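Local coordinates for pyridoxal 5'-phosphate synthase subunit PdxT (Thermus thermophilus, PDB 2YWD), which probably hydrolyses glutamine to glutamate and ammonia, the ammonia being passed to the partner subunit PdxS for making pyridoxal 5'-phosphate, at residues 182-185 and 186-190. Residues are numbered along the deposited sequence; the frame is centred on the assembly and turned at random.
Sequences HRYF and LELAG
Leu-188 reaches back one turn of the helix and sets its two methyl groups against different rings, those of Tyr-184 and Phe-185. Its CB lies 3.8 Å from Tyr-184 O and the same from Phe-185 O. With chi1 at 74°, CG is wedged between the backbone N and the carbonyl carbon, which brings it tightly against Phe-185 O, at 3.1 Å. From there the branches part: CD1 meets Phe-185 CD1, while CD2 comes obliquely to Tyr-184 CE2 at 3.9 Å. Without these branches, as with an alanine here, the two rings lose their methyl contacts, and a gap is likely to open between them. All this happens on helix 180-189, the last of this class I glutamine amidotransferase fold, whose His-182, bonded through NE2 to His-17, lies beside Glu-174, probably of the charge relay, and whose final turn closes in a Schellman motif at Gly-190. Phe-185 turns into the core against Phe-78, whereas the hydroxyl of Tyr-184 bonds Arg-162. On another side of the helix, a water bridges Arg-183 and Glu-187: it accepts from Arg-183 NH1 in the guanidinium plane at 2.9 Å and donates to Glu-187 OE2 at 2.6 Å. NH1 and OE2 themselves stay 4.5 Å apart, OE2 well out of the guanidinium plane, so no N-H points at it. The backbone joins the same two residues, Glu-187 N to Arg-183 O at 2.8 Å.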
# COMPACT_ATOMS: atom_id res chain seq x y z
N HIS A 182 -0.84 0.48 -10.96
CA HIS A 182 -0.07 -0.74 -10.69
C HIS A 182 1.17 -0.76 -11.57
O HIS A 182 2.26 -1.12 -11.13
CB HIS A 182 -0.91 -1.99 -10.95
CG HIS A 182 -1.87 -2.32 -9.85
ND1 HIS A 182 -3.03 -1.61 -9.64
CD2 HIS A 182 -1.84 -3.28 -8.89
CE1 HIS A 182 -3.67 -2.11 -8.60
NE2 HIS A 182 -2.97 -3.13 -8.13
N ARG A 183 1.01 -0.36 -12.84
CA ARG A 183 2.15 -0.34 -13.76
C ARG A 183 3.17 0.69 -13.27
O ARG A 183 4.38 0.46 -13.33
CB ARG A 183 1.68 0.00 -15.18
CG ARG A 183 2.83 0.20 -16.19
CD ARG A 183 3.72 -1.03 -16.29
NE ARG A 183 3.10 -2.12 -17.03
CZ ARG A 183 3.58 -3.35 -17.10
NH1 ARG A 183 4.70 -3.66 -16.46
NH2 ARG A 183 2.97 -4.28 -17.83
N TYR A 184 2.68 1.83 -12.79
CA TYR A 184 3.56 2.89 -12.27
C TYR A 184 4.43 2.28 -11.17
O TYR A 184 5.64 2.52 -11.11
CB TYR A 184 2.71 4.03 -11.70
CG TYR A 184 3.50 5.09 -10.98
CD1 TYR A 184 4.20 6.08 -11.68
CD2 TYR A 184 3.58 5.11 -9.59
CE1 TYR A 184 4.95 7.05 -11.02
CE2 TYR A 184 4.33 6.07 -8.91
CZ TYR A 184 5.01 7.04 -9.63
OH TYR A 184 5.75 7.99 -8.97
N PHE A 185 3.81 1.48 -10.31
CA PHE A 185 4.52 0.82 -9.22
C PHE A 185 5.55 -0.19 -9.74
O PHE A 185 6.69 -0.21 -9.27
CB PHE A 185 3.52 0.11 -8.29
CG PHE A 185 4.18 -0.75 -7.24
CD1 PHE A 185 5.14 -0.22 -6.38
CD2 PHE A 185 3.85 -2.10 -7.13
CE1 PHE A 185 5.77 -1.02 -5.42
CE2 PHE A 185 4.47 -2.91 -6.17
CZ PHE A 185 5.43 -2.37 -5.32
N LEU A 186 5.15 -1.02 -10.69
CA LEU A 186 6.08 -2.01 -11.23
C LEU A 186 7.27 -1.34 -11.90
O LEU A 186 8.40 -1.84 -11.83
CB LEU A 186 5.37 -2.92 -12.23
CG LEU A 186 4.22 -3.75 -11.66
CD1 LEU A 186 3.80 -4.79 -12.69
CD2 LEU A 186 4.66 -4.43 -10.37
N GLU A 187 7.03 -0.21 -12.55
CA GLU A 187 8.10 0.52 -13.22
C GLU A 187 9.12 1.02 -12.20
O GLU A 187 10.33 0.90 -12.41
CB GLU A 187 7.53 1.70 -14.01
CG GLU A 187 6.74 1.30 -15.26
CD GLU A 187 7.63 0.93 -16.44
OE1 GLU A 187 8.26 1.84 -17.01
OE2 GLU A 187 7.70 -0.28 -16.78
N LEU A 188 8.65 1.57 -11.09
CA LEU A 188 9.57 2.07 -10.07
C LEU A 188 10.27 0.92 -9.35
O LEU A 188 11.35 1.11 -8.78
CB LEU A 188 8.82 2.98 -9.08
CG LEU A 188 7.88 2.41 -8.02
CD1 LEU A 188 8.68 1.84 -6.86
CD2 LEU A 188 6.98 3.53 -7.51
N ALA A 189 9.68 -0.26 -9.39
CA ALA A 189 10.26 -1.44 -8.75
C ALA A 189 11.27 -2.09 -9.71
O ALA A 189 12.00 -3.00 -9.33
CB ALA A 189 9.18 -2.44 -8.39
N GLY A 190 11.28 -1.61 -10.95
CA GLY A 190 12.20 -2.15 -11.93
C GLY A 190 11.76 -3.48 -12.51
O GLY A 190 12.59 -4.28 -12.94
O HOH W 1 6.97 -2.32 -15.29